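Local coordinates for histidine-rich glycoprotein (Oryctolagus cuniculus, PDB 4CCV) that is a plasma glycoprotein that binds heparin, heme, plasminogen, thrombospondin and divalent metal ions, and is implicated in regulating coagulation, fibrinolysis and angiogenesis, at residues 19-24 against 94-99; 44-49 against 53-58. All coordinates share one frame; numbering follows the deposited sequence. Where two conformers were deposited one is given.

From the N terminus, the chain forms strand 4-7 and then helix 15-27, which carries residues 19-24. It next runs up strand 35-47 and turns back into strand 51-62. Interaction 2 joins these two strands, so it closes a short hairpin loop. The chain then adds strand 73-84 and outer strand 95-104. Interaction 1 brings that last strand back to the helix and closes a much longer loop. The hairpin of interaction 2 falls wholly within this longer loop, so the two do not cross. They meet at F58 of strand 51-62, whose ring packs on I98 and L22. Together they tie the helix, the hairpin and the outer strand into one cystatin domain.

Interaction 1. Residues 19-24 against 94-99; sequences DKALEV and EDVIIS
This contact is part of the helix-on-sheet packing of the cystatin fold, in the second cystatin domain of the protein. A21, on helix 15-27, faces V96 and I98 on strand 95-104, an outermost strand of the antiparallel sheet. The local helix and strand axes cross at 72° and come within 8.8 Å. A21 and I98 have the closest alpha carbons across the pair, 6.7 Å apart. The CB of A21 points toward the strand.

V96 and I98 both direct their side chains at the helix, while I97 between them points away. I98 does most of the touching. It was modelled in two conformers, and the details of its reach hold for the one described here. In that conformer its CG1 is anti to the backbone N (chi1 166°). The chain stays extended at chi2 (158°), which carries CD1 to the helix backbone. There, CD1 of I98 is 3.8 Å from CB of A21.

A21 also packs on A79 of strand 73-84, so the helix rests on more than the outer strand. Where strand 95-104 begins, E94 and D95 both face S82 of strand 73-84, a classic beta bulge. Back at the helix, V96 sits to one side of I98 and adds a looser apolar contact, with its CG1 4.5 Å from CB of A21.

Interaction 2. Residues 44-49 against 53-58; sequences TRVKGG and NYYVDF
R45 and Y54 lie side by side on one face of the beta hairpin formed by strands 35-47 and 51-62. They are an antiparallel non-hydrogen-bonded pair. R45 CB starts 4.0 Å from CE2 of Y54. R45 CG follows at 3.9 Å from the same CE2. R45 CD goes furthest along the tyrosine and stands 3.6 Å from its OH. The chain bends at this point (chi3 66°), and the guanidinium plane is turned 52° from the ring. CD of K47 lies over one guanidinium face, offset toward its rim. At the tip, NH2 of R45 makes a salt bridge to OD2 of D6, on strand 4-7.

On the other face, V46 CG2 meets the edge of the Y55 ring, 3.7 Å from CE2. T44 is there too, and its OG1 binds a water at 2.6 Å. That water donates to Y55 O and, weakly, to D57 OD2, which also forms a salt bridge with R42.

Four backbone hydrogen bonds hold the strands together. T44 and Y55 exchange one pair, and V46 and N53 the other. The bond from V46 N to N53 O is 2.8 Å and nearly straight, at 172°. N53 ND2 bonds to D80 of the next strand.

The R45 side chain thus divides its work. Its methylenes pack on a tyrosine, and its charged end is paired with a carboxylate on the neighbouring strand, which probably favours the charged form of both groups.

Interaction 1. Residues 19-24 against 94-99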
ATOM      1  N   ASP A  19      -6.934   1.045  -1.121  1.00 31.00           N
ATOM      2  CA  ASP A  19      -7.646   2.267  -0.712  1.00 31.90           C
ATOM      3  C   ASP A  19      -7.991   2.243   0.772  1.00 32.69           C
ATOM      4  O   ASP A  19      -7.771   3.209   1.482  1.00 31.27           O
ATOM      5  CB  ASP A  19      -8.960   2.474  -1.509  1.00 34.75           C
ATOM      6  CG  ASP A  19      -8.734   2.801  -2.991  1.00 39.64           C
ATOM      7  OD1 ASP A  19      -7.627   3.226  -3.378  1.00 41.90           O
ATOM      8  OD2 ASP A  19      -9.694   2.665  -3.782  1.00 45.25           O
ATOM      9  N   LYS A  20      -8.616   1.157   1.215  1.00 30.77           N
ATOM     10  CA  LYS A  20      -8.999   1.050   2.618  1.00 33.87           C
ATOM     11  C   LYS A  20      -7.788   0.974   3.579  1.00 31.11           C
ATOM     12  O   LYS A  20      -7.807   1.518   4.657  1.00 30.83           O
ATOM     13  CB  LYS A  20      -9.907  -0.171   2.854  1.00 39.16           C
ATOM     14  CG  LYS A  20     -10.300  -0.279   4.321  1.00 45.60           C
ATOM     15  CD  LYS A  20     -11.458  -1.241   4.627  1.00 55.29           C
ATOM     16  CE  LYS A  20     -11.995  -1.049   6.064  1.00 58.02           C
ATOM     17  NZ  LYS A  20     -13.319  -1.718   6.260  1.00 66.56           N
ATOM     18  N   ALA A  21      -6.744   0.262   3.213  1.00 30.23           N
ATOM     19  CA  ALA A  21      -5.576   0.241   4.063  1.00 30.13           C
ATOM     20  C   ALA A  21      -4.933   1.618   4.174  1.00 29.98           C
ATOM     21  O   ALA A  21      -4.492   2.004   5.261  1.00 29.28           O
ATOM     22  CB  ALA A  21      -4.580  -0.745   3.544  1.00 32.33           C
ATOM     23  N   LEU A  22      -4.851   2.359   3.075  1.00 29.77           N
ATOM     24  CA  LEU A  22      -4.360   3.712   3.178  1.00 30.87           C
ATOM     25  C   LEU A  22      -5.224   4.630   4.072  1.00 30.50           C
ATOM     26  O   LEU A  22      -4.700   5.445   4.874  1.00 31.51           O
ATOM     27  CB  LEU A  22      -4.151   4.320   1.800  1.00 31.31           C
ATOM     28  CG  LEU A  22      -3.580   5.755   1.750  1.00 33.45           C
ATOM     29  CD1 LEU A  22      -2.197   5.874   2.338  1.00 34.18           C
ATOM     30  CD2 LEU A  22      -3.562   6.269   0.325  1.00 35.14           C
ATOM     31  N   GLU A  23      -6.529   4.454   3.996  1.00 30.81           N
ATOM     32  CA  GLU A  23      -7.479   5.214   4.787  0.50 31.33           C
ATOM     33  C   GLU A  23      -7.173   4.978   6.265  1.00 30.86           C
ATOM     34  O   GLU A  23      -7.086   5.911   7.078  1.00 31.76           O
ATOM     35  CB  GLU A  23      -8.916   4.771   4.397  0.50 31.92           C
ATOM     36  CG  GLU A  23     -10.036   5.546   5.050  0.50 34.14           C
ATOM     37  CD  GLU A  23     -11.428   4.959   4.834  0.50 36.14           C
ATOM     38  OE1 GLU A  23     -11.607   3.916   4.171  0.50 36.08           O
ATOM     39  OE2 GLU A  23     -12.365   5.547   5.374  0.50 39.31           O
ATOM     40  N   VAL A  24      -6.978   3.709   6.599  1.00 30.73           N
ATOM     41  CA  VAL A  24      -6.651   3.335   7.992  1.00 31.24           C
ATOM     42  C   VAL A  24      -5.281   3.915   8.395  1.00 31.84           C
ATOM     43  O   VAL A  24      -5.111   4.463   9.480  1.00 32.36           O
ATOM     44  CB  VAL A  24      -6.648   1.816   8.151  1.00 32.40           C
ATOM     45  CG1 VAL A  24      -6.041   1.453   9.492  1.00 32.71           C
ATOM     46  CG2 VAL A  24      -8.086   1.209   8.028  1.00 32.63           C
ATOM     47  N   GLU A  94      -9.485 -10.481   8.761  1.00 31.29           N
ATOM     48  CA  GLU A  94      -9.545 -10.542  10.218  1.00 34.17           C
ATOM     49  C   GLU A  94      -8.737  -9.411  10.804  1.00 32.06           C
ATOM     50  O   GLU A  94      -9.076  -8.877  11.864  1.00 34.22           O
ATOM     51  CB  GLU A  94      -8.918 -11.822  10.724  1.00 37.32           C
ATOM     52  CG  GLU A  94      -9.599 -13.081  10.216  1.00 42.98           C
ATOM     53  CD  GLU A  94     -11.045 -13.205  10.696  1.00 49.08           C
ATOM     54  OE1 GLU A  94     -11.249 -13.079  11.930  1.00 48.71           O
ATOM     55  OE2 GLU A  94     -11.969 -13.414   9.850  1.00 52.05           O
ATOM     56  N   ASP A  95      -7.614  -9.128  10.154  1.00 31.40           N
ATOM     57  CA  ASP A  95      -6.783  -7.986  10.499  1.00 33.20           C
ATOM     58  C   ASP A  95      -5.865  -7.518   9.378  1.00 31.60           C
ATOM     59  O   ASP A  95      -5.639  -8.220   8.424  1.00 31.66           O
ATOM     60  CB  ASP A  95      -5.960  -8.235  11.773  1.00 36.94           C
ATOM     61  CG  ASP A  95      -5.055  -9.416  11.660  1.00 39.95           C
ATOM     62  OD1 ASP A  95      -4.185  -9.383  10.797  1.00 41.56           O
ATOM     63  OD2 ASP A  95      -5.209 -10.402  12.430  1.00 48.53           O
ATOM     64  N   VAL A  96      -5.329  -6.303   9.537  1.00 31.75           N
ATOM     65  CA  VAL A  96      -4.534  -5.659   8.505  1.00 30.64           C
ATOM     66  C   VAL A  96      -3.364  -4.951   9.182  1.00 29.61           C
ATOM     67  O   VAL A  96      -3.543  -4.301  10.224  1.00 29.72           O
ATOM     68  CB  VAL A  96      -5.394  -4.658   7.723  1.00 33.29           C
ATOM     69  CG1 VAL A  96      -4.577  -3.938   6.665  1.00 33.46           C
ATOM     70  CG2 VAL A  96      -6.570  -5.348   7.027  1.00 35.62           C
ATOM     71  N   ILE A  97      -2.159  -5.103   8.618  1.00 28.41           N
ATOM     72  CA  ILE A  97      -0.989  -4.369   9.039  1.00 29.73           C
ATOM     73  C   ILE A  97      -0.452  -3.571   7.847  1.00 28.47           C
ATOM     74  O   ILE A  97      -0.264  -4.141   6.767  1.00 29.07           O
ATOM     75  CB  ILE A  97       0.091  -5.335   9.544  1.00 33.12           C
ATOM     76  CG1 ILE A  97      -0.471  -6.144  10.730  1.00 37.32           C
ATOM     77  CG2 ILE A  97       1.349  -4.555   9.921  1.00 35.61           C
ATOM     78  CD1 ILE A  97       0.322  -7.380  11.065  1.00 42.51           C
ATOM     79  N   ILE A  98      -0.263  -2.257   8.040  1.00 27.98           N
ATOM     80  CA  ILE A  98       0.236  -1.397   6.974  0.50 28.17           C
ATOM     81  C   ILE A  98       1.428  -0.523   7.387  1.00 28.14           C
ATOM     82  O   ILE A  98       1.452   0.106   8.467  1.00 27.33           O
ATOM     83  CB  ILE A  98      -0.893  -0.540   6.379  0.50 29.35           C
ATOM     84  CG1 ILE A  98      -0.346   0.608   5.517  0.50 29.65           C
ATOM     85  CG2 ILE A  98      -1.817   0.009   7.440  0.50 30.53           C
ATOM     86  CD1 ILE A  98      -1.420   1.048   4.578  0.50 30.64           C
ATOM     87  N   SER A  99       2.414  -0.525   6.526  1.00 28.29           N
ATOM     88  CA  SER A  99       3.536   0.401   6.572  1.00 30.69           C
ATOM     89  C   SER A  99       3.699   1.109   5.241  1.00 30.23           C
ATOM     90  O   SER A  99       3.439   0.534   4.199  1.00 28.77           O
ATOM     91  CB  SER A  99       4.841  -0.374   6.877  1.00 31.71           C
ATOM     92  OG  SER A  99       4.738  -0.727   8.235  1.00 39.98           O
TER

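Interaction 2. Residues 44-49 against 53-58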
ATOM      1  N   THR A  44       1.233 -10.550  -3.359  1.00 28.10           N
ATOM      2  CA  THR A  44       1.833 -11.831  -2.971  1.00 29.13           C
ATOM      3  C   THR A  44       0.874 -12.548  -2.035  1.00 29.27           C
ATOM      4  O   THR A  44       0.238 -11.898  -1.216  1.00 30.50           O
ATOM      5  CB  THR A  44       3.107 -11.568  -2.146  1.00 30.75           C
ATOM      6  OG1 THR A  44       3.994 -10.807  -2.930  1.00 31.95           O
ATOM      7  CG2 THR A  44       3.796 -12.863  -1.775  1.00 32.42           C
ATOM      8  N   ARG A  45       0.669 -13.839  -2.253  1.00 28.99           N
ATOM      9  CA  ARG A  45      -0.257 -14.643  -1.435  1.00 29.19           C
ATOM     10  C   ARG A  45       0.610 -15.631  -0.666  1.00 28.64           C
ATOM     11  O   ARG A  45       1.484 -16.295  -1.219  1.00 28.71           O
ATOM     12  CB  ARG A  45      -1.268 -15.391  -2.267  1.00 30.58           C
ATOM     13  CG  ARG A  45      -2.198 -16.333  -1.460  1.00 32.90           C
ATOM     14  CD  ARG A  45      -3.299 -16.842  -2.368  1.00 35.71           C
ATOM     15  NE  ARG A  45      -2.668 -17.670  -3.377  1.00 39.31           N
ATOM     16  CZ  ARG A  45      -3.295 -18.320  -4.339  1.00 45.10           C
ATOM     17  NH1 ARG A  45      -4.625 -18.251  -4.457  1.00 48.39           N
ATOM     18  NH2 ARG A  45      -2.590 -19.063  -5.186  1.00 47.08           N
ATOM     19  N   VAL A  46       0.388 -15.732   0.630  1.00 29.70           N
ATOM     20  CA  VAL A  46       1.051 -16.760   1.425  1.00 29.37           C
ATOM     21  C   VAL A  46      -0.057 -17.529   2.114  1.00 31.18           C
ATOM     22  O   VAL A  46      -0.889 -16.929   2.792  1.00 30.46           O
ATOM     23  CB  VAL A  46       1.981 -16.152   2.454  1.00 29.79           C
ATOM     24  CG1 VAL A  46       2.656 -17.245   3.264  1.00 31.66           C
ATOM     25  CG2 VAL A  46       3.048 -15.276   1.785  1.00 30.14           C
ATOM     26  N   LYS A  47      -0.068 -18.836   1.935  1.00 32.88           N
ATOM     27  CA  LYS A  47      -1.153 -19.693   2.400  1.00 36.65           C
ATOM     28  C   LYS A  47      -0.480 -20.580   3.404  1.00 38.65           C
ATOM     29  O   LYS A  47       0.525 -21.258   3.068  1.00 36.58           O
ATOM     30  CB  LYS A  47      -1.695 -20.591   1.310  1.00 39.74           C
ATOM     31  CG  LYS A  47      -2.571 -19.851   0.337  1.00 44.81           C
ATOM     32  CD  LYS A  47      -3.124 -20.801  -0.704  1.00 51.62           C
ATOM     33  CE  LYS A  47      -4.091 -21.757  -0.042  1.00 59.09           C
ATOM     34  NZ  LYS A  47      -5.203 -22.179  -0.959  1.00 68.17           N
ATOM     35  N   GLY A  48      -0.993 -20.530   4.623  1.00 42.54           N
ATOM     36  CA  GLY A  48      -0.480 -21.352   5.744  1.00 46.65           C
ATOM     37  C   GLY A  48      -1.576 -22.231   6.259  1.00 51.68           C
ATOM     38  O   GLY A  48      -2.734 -22.149   5.797  1.00 53.95           O
ATOM     39  N   GLY A  49      -1.237 -23.067   7.225  1.00 56.92           N
ATOM     40  CA  GLY A  49      -2.234 -23.814   8.000  1.00 62.45           C
ATOM     41  C   GLY A  49      -3.376 -23.005   8.628  1.00 68.17           C
ATOM     42  O   GLY A  49      -4.448 -23.574   8.833  1.00 73.62           O
ATOM     43  N   ASN A  53      -2.536 -14.950   4.000  1.00 32.25           N
ATOM     44  CA  ASN A  53      -2.096 -13.557   3.965  1.00 32.24           C
ATOM     45  C   ASN A  53      -1.896 -13.066   2.549  1.00 30.49           C
ATOM     46  O   ASN A  53      -1.283 -13.754   1.725  1.00 33.18           O
ATOM     47  CB  ASN A  53      -0.819 -13.415   4.806  1.00 31.86           C
ATOM     48  CG  ASN A  53      -1.084 -13.559   6.285  1.00 33.25           C
ATOM     49  OD1 ASN A  53      -1.087 -14.656   6.873  1.00 38.84           O
ATOM     50  ND2 ASN A  53      -1.313 -12.469   6.902  1.00 33.71           N
ATOM     51  N   TYR A  54      -2.404 -11.876   2.240  1.00 30.66           N
ATOM     52  CA  TYR A  54      -2.107 -11.193   0.961  1.00 29.31           C
ATOM     53  C   TYR A  54      -1.331  -9.962   1.282  1.00 27.81           C
ATOM     54  O   TYR A  54      -1.732  -9.211   2.158  1.00 29.70           O
ATOM     55  CB  TYR A  54      -3.378 -10.765   0.194  1.00 30.66           C
ATOM     56  CG  TYR A  54      -4.190 -11.914  -0.314  1.00 31.82           C
ATOM     57  CD1 TYR A  54      -5.092 -12.545   0.522  1.00 33.90           C
ATOM     58  CD2 TYR A  54      -4.030 -12.403  -1.603  1.00 31.49           C
ATOM     59  CE1 TYR A  54      -5.840 -13.628   0.087  1.00 35.82           C
ATOM     60  CE2 TYR A  54      -4.758 -13.498  -2.056  1.00 34.57           C
ATOM     61  CZ  TYR A  54      -5.687 -14.093  -1.204  1.00 35.72           C
ATOM     62  OH  TYR A  54      -6.423 -15.180  -1.572  1.00 39.71           O
ATOM     63  N   TYR A  55      -0.222  -9.768   0.580  1.00 26.67           N
ATOM     64  CA  TYR A  55       0.658  -8.623   0.768  1.00 27.11           C
ATOM     65  C   TYR A  55       0.475  -7.773  -0.463  1.00 27.26           C
ATOM     66  O   TYR A  55       0.804  -8.183  -1.596  1.00 28.46           O
ATOM     67  CB  TYR A  55       2.124  -9.043   0.996  1.00 28.40           C
ATOM     68  CG  TYR A  55       2.251  -9.882   2.272  1.00 31.91           C
ATOM     69  CD1 TYR A  55       2.428  -9.285   3.518  1.00 33.10           C
ATOM     70  CD2 TYR A  55       2.192 -11.263   2.232  1.00 34.70           C
ATOM     71  CE1 TYR A  55       2.547 -10.064   4.680  1.00 34.93           C
ATOM     72  CE2 TYR A  55       2.285 -12.040   3.394  1.00 35.02           C
ATOM     73  CZ  TYR A  55       2.491 -11.435   4.609  1.00 34.69           C
ATOM     74  OH  TYR A  55       2.546 -12.204   5.786  1.00 36.41           O
ATOM     75  N   VAL A  56      -0.214  -6.656  -0.260  1.00 26.73           N
ATOM     76  CA  VAL A  56      -0.612  -5.799  -1.358  1.00 26.94           C
ATOM     77  C   VAL A  56       0.371  -4.656  -1.351  1.00 25.77           C
ATOM     78  O   VAL A  56       0.333  -3.878  -0.410  1.00 26.25           O
ATOM     79  CB  VAL A  56      -2.016  -5.245  -1.159  1.00 28.14           C
ATOM     80  CG1 VAL A  56      -2.401  -4.329  -2.321  1.00 30.61           C
ATOM     81  CG2 VAL A  56      -3.011  -6.389  -1.078  1.00 29.79           C
ATOM     82  N   ASP A  57       1.210  -4.552  -2.395  1.00 24.76           N
ATOM     83  CA  ASP A  57       2.276  -3.534  -2.511  1.00 24.95           C
ATOM     84  C   ASP A  57       1.737  -2.492  -3.465  1.00 25.54           C
ATOM     85  O   ASP A  57       1.331  -2.835  -4.565  1.00 25.52           O
ATOM     86  CB  ASP A  57       3.585  -4.083  -3.105  1.00 26.19           C
ATOM     87  CG  ASP A  57       4.258  -5.141  -2.219  1.00 28.55           C
ATOM     88  OD1 ASP A  57       3.983  -5.076  -1.031  1.00 28.88           O
ATOM     89  OD2 ASP A  57       5.003  -6.035  -2.685  1.00 29.09           O
ATOM     90  N   PHE A  58       1.695  -1.254  -3.010  1.00 25.85           N
ATOM     91  CA  PHE A  58       1.050  -0.174  -3.755  1.00 27.09           C
ATOM     92  C   PHE A  58       1.800   1.138  -3.664  1.00 26.77           C
ATOM     93  O   PHE A  58       2.532   1.370  -2.686  1.00 26.05           O
ATOM     94  CB  PHE A  58      -0.467  -0.041  -3.428  1.00 26.25           C
ATOM     95  CG  PHE A  58      -0.800   0.325  -2.034  1.00 26.15           C
ATOM     96  CD1 PHE A  58      -0.921  -0.651  -1.055  1.00 26.83           C
ATOM     97  CD2 PHE A  58      -1.061   1.630  -1.686  1.00 26.77           C
ATOM     98  CE1 PHE A  58      -1.307  -0.317   0.225  1.00 26.97           C
ATOM     99  CE2 PHE A  58      -1.410   1.980  -0.398  1.00 26.82           C
ATOM    100  CZ  PHE A  58      -1.578   0.982   0.555  1.00 29.06           C
TER
HETATM  101  O   HOH W   1       3.354  -8.289  -2.694  1.00 31.81           O